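Local coordinates for envelopment polyprotein (PDB 7A56) that probably drives fusion of the viral and host membranes during entry, as the class II fusion glycoprotein Gc of an orthobunyavirus, here in its postfusion form, at residues A51-G63 with Y74-G88. Residues are numbered along the deposited sequence; the frame is centred on the assembly and turned at random.
Sequences AIIPQYKTMTLNG and YIESHIPAINGLSAG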
ATOM      1  N   ALA A  51      30.376  13.294 -13.926  1.00 38.91           N
ATOM      2  CA  ALA A  51      31.255  12.697 -12.907  1.00 40.18           C
ATOM      3  C   ALA A  51      30.483  11.697 -12.061  1.00 36.99           C
ATOM      4  O   ALA A  51      29.317  11.929 -11.708  1.00 37.71           O
ATOM      5  CB  ALA A  51      31.845  13.792 -12.000  1.00 42.58           C
ATOM      6  N   ILE A  52      31.103  10.542 -11.804  1.00 35.97           N
ATOM      7  CA  ILE A  52      30.491   9.495 -10.991  1.00 34.64           C
ATOM      8  C   ILE A  52      31.586   9.075 -10.019  1.00 34.04           C
ATOM      9  O   ILE A  52      32.551   8.389 -10.407  1.00 32.05           O
ATOM     10  CB  ILE A  52      29.969   8.306 -11.826  1.00 33.58           C
ATOM     11  CG1 ILE A  52      28.852   8.724 -12.822  1.00 33.45           C
ATOM     12  CG2 ILE A  52      29.442   7.138 -10.936  1.00 28.64           C
ATOM     13  CD1 ILE A  52      28.909   7.839 -14.074  1.00 35.51           C
ATOM     14  N   ILE A  53      31.460   9.522  -8.775  1.00 34.77           N
ATOM     15  CA  ILE A  53      32.434   9.289  -7.706  1.00 31.68           C
ATOM     16  C   ILE A  53      31.692   8.546  -6.591  1.00 29.08           C
ATOM     17  O   ILE A  53      30.763   9.113  -5.978  1.00 30.16           O
ATOM     18  CB  ILE A  53      33.032  10.612  -7.209  1.00 34.31           C
ATOM     19  CG1 ILE A  53      33.696  11.379  -8.375  1.00 37.41           C
ATOM     20  CG2 ILE A  53      34.084  10.303  -6.097  1.00 35.60           C
ATOM     21  CD1 ILE A  53      34.159  12.752  -8.010  1.00 40.57           C
ATOM     22  N   PRO A  54      32.010   7.281  -6.349  1.00 28.87           N
ATOM     23  CA  PRO A  54      31.119   6.423  -5.543  1.00 26.97           C
ATOM     24  C   PRO A  54      31.043   6.815  -4.064  1.00 26.25           C
ATOM     25  O   PRO A  54      32.047   7.065  -3.411  1.00 30.37           O
ATOM     26  CB  PRO A  54      31.707   5.020  -5.720  1.00 26.56           C
ATOM     27  CG  PRO A  54      33.103   5.219  -6.243  1.00 28.92           C
ATOM     28  CD  PRO A  54      33.094   6.525  -6.996  1.00 28.02           C
ATOM     29  N   GLN A  55      29.815   6.843  -3.540  1.00 26.21           N
ATOM     30  CA  GLN A  55      29.564   7.168  -2.135  1.00 25.90           C
ATOM     31  C   GLN A  55      29.423   5.941  -1.254  1.00 27.52           C
ATOM     32  O   GLN A  55      29.452   6.080  -0.024  1.00 30.56           O
ATOM     33  CB  GLN A  55      28.227   7.956  -2.000  1.00 23.93           C
ATOM     34  CG  GLN A  55      28.288   9.382  -2.547  1.00 25.31           C
ATOM     35  CD  GLN A  55      26.907   9.909  -2.766  1.00 28.10           C
ATOM     36  OE1 GLN A  55      26.200   9.412  -3.646  1.00 28.56           O
ATOM     37  NE2 GLN A  55      26.467  10.871  -1.940  1.00 29.26           N
ATOM     38  N   TYR A  56      29.131   4.780  -1.842  1.00 24.32           N
ATOM     39  CA  TYR A  56      28.709   3.609  -1.090  1.00 25.10           C
ATOM     40  C   TYR A  56      29.858   2.593  -0.968  1.00 25.36           C
ATOM     41  O   TYR A  56      30.526   2.262  -1.956  1.00 25.75           O
ATOM     42  CB  TYR A  56      27.486   2.976  -1.760  1.00 25.80           C
ATOM     43  CG  TYR A  56      26.825   1.886  -0.934  1.00 23.24           C
ATOM     44  CD1 TYR A  56      25.890   2.212   0.073  1.00 21.84           C
ATOM     45  CD2 TYR A  56      27.196   0.549  -1.091  1.00 23.99           C
ATOM     46  CE1 TYR A  56      25.303   1.229   0.845  1.00 22.61           C
ATOM     47  CE2 TYR A  56      26.604  -0.475  -0.317  1.00 23.06           C
ATOM     48  CZ  TYR A  56      25.665  -0.131   0.640  1.00 23.72           C
ATOM     49  OH  TYR A  56      25.067  -1.089   1.401  1.00 24.04           O
ATOM     50  N   LYS A  57      30.098   2.131   0.257  1.00 24.25           N
ATOM     51  CA  LYS A  57      31.007   1.023   0.524  1.00 26.21           C
ATOM     52  C   LYS A  57      30.436   0.155   1.639  1.00 26.30           C
ATOM     53  O   LYS A  57      30.052   0.687   2.696  1.00 26.95           O
ATOM     54  CB  LYS A  57      32.383   1.557   0.944  1.00 30.88           C
ATOM     55  CG  LYS A  57      33.331   0.465   1.294  1.00 36.11           C
ATOM     56  CD  LYS A  57      34.689   1.077   1.516  1.00 45.04           C
ATOM     57  CE  LYS A  57      35.018   1.122   2.967  1.00 56.20           C
ATOM     58  NZ  LYS A  57      36.026   0.057   3.243  1.00 55.90           N
ATOM     59  N   THR A  58      30.386  -1.162   1.426  1.00 25.40           N
ATOM     60  CA  THR A  58      30.006  -2.076   2.506  1.00 25.59           C
ATOM     61  C   THR A  58      30.965  -3.264   2.512  1.00 24.53           C
ATOM     62  O   THR A  58      32.039  -3.221   1.912  1.00 25.29           O
ATOM     63  CB  THR A  58      28.536  -2.520   2.384  1.00 27.16           C
ATOM     64  OG1 THR A  58      28.172  -3.220   3.579  1.00 27.99           O
ATOM     65  CG2 THR A  58      28.291  -3.428   1.139  1.00 25.50           C
ATOM     66  N   MET A  59      30.602  -4.335   3.212  1.00 24.73           N
ATOM     67  CA  MET A  59      31.553  -5.433   3.327  1.00 28.65           C
ATOM     68  C   MET A  59      31.639  -6.158   1.995  1.00 27.11           C
ATOM     69  O   MET A  59      30.750  -6.059   1.156  1.00 23.36           O
ATOM     70  CB  MET A  59      31.136  -6.373   4.459  1.00 33.26           C
ATOM     71  CG  MET A  59      30.117  -7.400   4.098  1.00 38.21           C
ATOM     72  SD  MET A  59      28.390  -7.081   4.317  1.00 45.24           S
ATOM     73  CE  MET A  59      28.197  -5.968   5.709  1.00 42.43           C
ATOM     74  N   THR A  60      32.762  -6.815   1.768  1.00 27.12           N
ATOM     75  CA  THR A  60      33.026  -7.535   0.528  1.00 28.65           C
ATOM     76  C   THR A  60      33.450  -8.951   0.871  1.00 28.90           C
ATOM     77  O   THR A  60      33.919  -9.223   1.981  1.00 31.02           O
ATOM     78  CB  THR A  60      34.114  -6.873  -0.316  1.00 29.91           C
ATOM     79  OG1 THR A  60      35.385  -6.890   0.403  1.00 28.11           O
ATOM     80  CG2 THR A  60      33.680  -5.438  -0.663  1.00 28.47           C
ATOM     81  N   LEU A  61      33.219  -9.863  -0.064  1.00 26.19           N
ATOM     82  CA  LEU A  61      33.660 -11.257   0.082  1.00 30.18           C
ATOM     83  C   LEU A  61      34.703 -11.530  -0.978  1.00 29.98           C
ATOM     84  O   LEU A  61      34.488 -11.207  -2.146  1.00 28.04           O
ATOM     85  CB  LEU A  61      32.472 -12.211  -0.088  1.00 33.24           C
ATOM     86  CG  LEU A  61      31.437 -12.095   1.028  1.00 36.95           C
ATOM     87  CD1 LEU A  61      30.322 -13.038   0.755  1.00 37.58           C
ATOM     88  CD2 LEU A  61      32.107 -12.490   2.327  1.00 38.31           C
ATOM     89  N   ASN A  62      35.835 -12.126  -0.596  1.00 30.51           N
ATOM     90  CA  ASN A  62      36.955 -12.281  -1.508  1.00 37.75           C
ATOM     91  C   ASN A  62      37.245 -13.775  -1.585  1.00 40.70           C
ATOM     92  O   ASN A  62      37.081 -14.480  -0.581  1.00 40.29           O
ATOM     93  CB  ASN A  62      38.181 -11.431  -0.999  1.00 44.69           C
ATOM     94  CG  ASN A  62      37.865  -9.850  -0.907  1.00 54.03           C
ATOM     95  OD1 ASN A  62      36.971  -9.354  -0.122  1.00 48.51           O
ATOM     96  ND2 ASN A  62      38.643  -9.069  -1.681  1.00 53.95           N
ATOM     97  N   GLY A  63      37.538 -14.287  -2.789  1.00 40.49           N
ATOM     98  CA  GLY A  63      37.678 -15.729  -2.956  1.00 40.33           C
ATOM     99  C   GLY A  63      38.473 -16.059  -4.203  1.00 41.90           C
ATOM    100  O   GLY A  63      38.934 -15.168  -4.913  1.00 33.26           O
ATOM    101  N   TYR A  74      38.244 -13.508  -7.032  1.00 21.58           N
ATOM    102  CA  TYR A  74      37.050 -12.656  -7.207  1.00 21.58           C
ATOM    103  C   TYR A  74      36.787 -11.804  -5.974  1.00 24.42           C
ATOM    104  O   TYR A  74      37.307 -12.036  -4.862  1.00 28.15           O
ATOM    105  CB  TYR A  74      35.806 -13.480  -7.515  1.00 26.78           C
ATOM    106  CG  TYR A  74      35.357 -14.371  -6.403  1.00 31.29           C
ATOM    107  CD1 TYR A  74      34.627 -13.872  -5.319  1.00 32.78           C
ATOM    108  CD2 TYR A  74      35.634 -15.732  -6.451  1.00 35.38           C
ATOM    109  CE1 TYR A  74      34.231 -14.696  -4.294  1.00 34.94           C
ATOM    110  CE2 TYR A  74      35.221 -16.576  -5.457  1.00 37.68           C
ATOM    111  CZ  TYR A  74      34.521 -16.074  -4.383  1.00 40.93           C
ATOM    112  OH  TYR A  74      34.138 -16.978  -3.412  1.00 43.21           O
ATOM    113  N   ILE A  75      35.878 -10.836  -6.191  1.00 25.97           N
ATOM    114  CA  ILE A  75      35.299 -10.058  -5.119  1.00 25.19           C
ATOM    115  C   ILE A  75      33.797  -9.995  -5.378  1.00 25.21           C
ATOM    116  O   ILE A  75      33.339  -9.928  -6.530  1.00 21.84           O
ATOM    117  CB  ILE A  75      35.920  -8.646  -5.014  1.00 26.04           C
ATOM    118  CG1 ILE A  75      35.363  -7.911  -3.780  1.00 29.89           C
ATOM    119  CG2 ILE A  75      35.734  -7.840  -6.306  1.00 24.88           C
ATOM    120  CD1 ILE A  75      36.208  -6.749  -3.340  1.00 30.72           C
ATOM    121  N   GLU A  76      33.043 -10.140  -4.319  1.00 24.50           N
ATOM    122  CA  GLU A  76      31.590 -10.066  -4.399  1.00 24.26           C
ATOM    123  C   GLU A  76      31.097  -9.031  -3.401  1.00 23.90           C
ATOM    124  O   GLU A  76      31.639  -8.927  -2.304  1.00 23.56           O
ATOM    125  CB  GLU A  76      30.998 -11.441  -4.099  1.00 27.22           C
ATOM    126  CG  GLU A  76      29.497 -11.536  -4.349  1.00 36.56           C
ATOM    127  CD  GLU A  76      28.679 -11.294  -3.076  1.00 45.44           C
ATOM    128  OE1 GLU A  76      27.503 -11.699  -3.083  1.00 55.33           O
ATOM    129  OE2 GLU A  76      29.207 -10.741  -2.057  1.00 46.09           O
ATOM    130  N   SER A  77      30.036  -8.285  -3.753  1.00 22.63           N
ATOM    131  CA  SER A  77      29.451  -7.363  -2.781  1.00 23.14           C
ATOM    132  C   SER A  77      28.042  -7.035  -3.281  1.00 20.69           C
ATOM    133  O   SER A  77      27.501  -7.710  -4.172  1.00 20.07           O
ATOM    134  CB  SER A  77      30.327  -6.120  -2.593  1.00 24.76           C
ATOM    135  OG  SER A  77      29.938  -5.367  -1.451  1.00 23.31           O
ATOM    136  N   HIS A  78      27.447  -5.998  -2.706  1.00 19.79           N
ATOM    137  CA  HIS A  78      26.089  -5.601  -3.085  1.00 20.31           C
ATOM    138  C   HIS A  78      25.924  -4.114  -2.828  1.00 23.91           C
ATOM    139  O   HIS A  78      26.635  -3.528  -1.996  1.00 22.52           O
ATOM    140  CB  HIS A  78      25.020  -6.371  -2.298  1.00 22.80           C
ATOM    141  CG  HIS A  78      25.298  -6.435  -0.823  1.00 23.83           C
ATOM    142  ND1 HIS A  78      25.898  -7.529  -0.217  1.00 25.41           N
ATOM    143  CD2 HIS A  78      25.121  -5.523   0.157  1.00 22.96           C
ATOM    144  CE1 HIS A  78      26.066  -7.287   1.072  1.00 26.13           C
ATOM    145  NE2 HIS A  78      25.603  -6.077   1.328  1.00 24.43           N
ATOM    146  N   ILE A  79      24.916  -3.518  -3.486  1.00 22.03           N
ATOM    147  CA  ILE A  79      24.644  -2.102  -3.362  1.00 20.12           C
ATOM    148  C   ILE A  79      23.132  -1.901  -3.449  1.00 20.43           C
ATOM    149  O   ILE A  79      22.480  -2.593  -4.243  1.00 22.28           O
ATOM    150  CB  ILE A  79      25.355  -1.270  -4.459  1.00 21.05           C
ATOM    151  CG1 ILE A  79      25.013   0.217  -4.369  1.00 24.14           C
ATOM    152  CG2 ILE A  79      25.070  -1.781  -5.871  1.00 20.05           C
ATOM    153  CD1 ILE A  79      25.869   1.076  -5.290  1.00 24.20           C
ATOM    154  N   PRO A  80      22.556  -1.008  -2.634  1.00 18.44           N
ATOM    155  CA  PRO A  80      21.096  -0.749  -2.723  1.00 20.10           C
ATOM    156  C   PRO A  80      20.691  -0.305  -4.105  1.00 21.64           C
ATOM    157  O   PRO A  80      21.389   0.503  -4.728  1.00 21.93           O
ATOM    158  CB  PRO A  80      20.871   0.384  -1.711  1.00 21.01           C
ATOM    159  CG  PRO A  80      21.992   0.126  -0.665  1.00 19.31           C
ATOM    160  CD  PRO A  80      23.191  -0.286  -1.501  1.00 17.04           C
ATOM    161  N   ALA A  81      19.504  -0.763  -4.552  1.00 21.26           N
ATOM    162  CA  ALA A  81      18.979  -0.316  -5.845  1.00 22.17           C
ATOM    163  C   ALA A  81      18.380   1.064  -5.603  1.00 23.47           C
ATOM    164  O   ALA A  81      17.173   1.208  -5.406  1.00 22.25           O
ATOM    165  CB  ALA A  81      17.952  -1.297  -6.403  1.00 20.36           C
ATOM    166  N   ILE A  82      19.257   2.084  -5.577  1.00 21.95           N
ATOM    167  CA  ILE A  82      18.877   3.466  -5.280  1.00 22.79           C
ATOM    168  C   ILE A  82      19.345   4.347  -6.425  1.00 23.24           C
ATOM    169  O   ILE A  82      20.493   4.269  -6.840  1.00 22.23           O
ATOM    170  CB  ILE A  82      19.458   3.955  -3.932  1.00 24.34           C
ATOM    171  CG1 ILE A  82      18.707   3.270  -2.799  1.00 21.70           C
ATOM    172  CG2 ILE A  82      19.364   5.518  -3.809  1.00 24.51           C
ATOM    173  CD1 ILE A  82      19.291   3.528  -1.372  1.00 23.68           C
ATOM    174  N   ASN A  83      18.449   5.185  -6.943  1.00 19.58           N
ATOM    175  CA  ASN A  83      18.791   6.032  -8.097  1.00 22.21           C
ATOM    176  C   ASN A  83      20.012   6.936  -7.852  1.00 26.04           C
ATOM    177  O   ASN A  83      20.014   7.769  -6.943  1.00 25.82           O
ATOM    178  CB  ASN A  83      17.553   6.874  -8.443  1.00 24.46           C
ATOM    179  CG  ASN A  83      17.749   7.663  -9.715  1.00 31.66           C
ATOM    180  OD1 ASN A  83      17.682   7.134 -10.814  1.00 27.38           O
ATOM    181  ND2 ASN A  83      18.012   8.927  -9.560  1.00 36.58           N
ATOM    182  N   GLY A  84      21.024   6.836  -8.731  1.00 23.30           N
ATOM    183  CA  GLY A  84      22.226   7.637  -8.660  1.00 24.36           C
ATOM    184  C   GLY A  84      23.359   7.036  -7.825  1.00 22.43           C
ATOM    185  O   GLY A  84      24.472   7.545  -7.874  1.00 27.67           O
ATOM    186  N   LEU A  85      23.096   6.031  -7.018  1.00 22.21           N
ATOM    187  CA  LEU A  85      24.130   5.551  -6.079  1.00 22.57           C
ATOM    188  C   LEU A  85      25.192   4.723  -6.785  1.00 23.90           C
ATOM    189  O   LEU A  85      24.893   3.964  -7.710  1.00 24.67           O
ATOM    190  CB  LEU A  85      23.466   4.696  -4.988  1.00 23.12           C
ATOM    191  CG  LEU A  85      24.303   4.335  -3.731  1.00 23.00           C
ATOM    192  CD1 LEU A  85      24.647   5.547  -2.954  1.00 22.52           C
ATOM    193  CD2 LEU A  85      23.409   3.397  -2.870  1.00 20.67           C
ATOM    194  N   SER A  86      26.435   4.791  -6.286  1.00 21.98           N
ATOM    195  CA  SER A  86      27.476   3.933  -6.864  1.00 22.66           C
ATOM    196  C   SER A  86      28.475   3.508  -5.789  1.00 23.25           C
ATOM    197  O   SER A  86      28.593   4.135  -4.721  1.00 25.25           O
ATOM    198  CB  SER A  86      28.221   4.603  -8.040  1.00 23.11           C
ATOM    199  OG  SER A  86      28.955   5.778  -7.723  1.00 27.33           O
ATOM    200  N   ALA A  87      29.208   2.416  -6.095  1.00 22.27           N
ATOM    201  CA  ALA A  87      30.192   1.796  -5.195  1.00 23.34           C
ATOM    202  C   ALA A  87      31.491   1.611  -5.959  1.00 23.63           C
ATOM    203  O   ALA A  87      31.452   1.353  -7.170  1.00 27.46           O
ATOM    204  CB  ALA A  87      29.730   0.388  -4.703  1.00 22.68           C
ATOM    205  N   GLY A  88      32.647   1.738  -5.288  1.00 28.14           N
ATOM    206  CA  GLY A  88      33.936   1.631  -5.971  1.00 25.56           C
ATOM    207  C   GLY A  88      34.657   0.347  -5.617  1.00 26.71           C
ATOM    208  O   GLY A  88      34.579  -0.114  -4.478  1.00 28.92           O
TER
HETATM  209  O   HOH W   1      27.347   7.282  -5.162  1.00 22.58           O
HETATM  210  O   HOH W   2      32.438   0.266  -2.453  1.00 32.14           O
HETATM  211  O   HOH W   3      31.067  -2.307  -1.202  1.00 26.62           O
HETATM  212  O   HOH W   4      29.529  -9.270   0.542  1.00 38.50           O
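L61-G63 runs antiparallel to strand 74-80, and L61 and E76 exchange both backbone hydrogen bonds, L61 N to E76 O nearly straight at 172°. G63 and Y74 close a second such pair. G63 CA sits over one face of the Y74 ring, a CH-pi contact 3.7 Å from the centroid. Y74 chi1 66° puts CG between its own N and carbonyl carbon, laying the ring across the G63 backbone. L61 and E76 share one sheet face, L61 CD1 lying 3.8 Å from E76 OE2. N-terminal to this ladder, residues 54-59 run as loop. S77 OG donates to M59 O at 2.8 Å, and water 3 links T58 N to the same hydroxyl. Y56 N bonds to S86 O at 3.0 Å. Y56 CG is anti to the backbone N (chi1 -170°), carrying the ring to P80. P80 CD makes a CH-pi contact over one face, 3.5 Å from the centroid. L85 and I79 also touch this ring. Water 1 joins Q55 N and S86 N. In the trimer, D229 of the second subunit bonds T58 OG1 and H78 NE2, and Q231 of that subunit bonds Y56 OH. The hairpin 61-67/70-80 forms one sheet edge within the chain, with strand 335-343 next to 70-80.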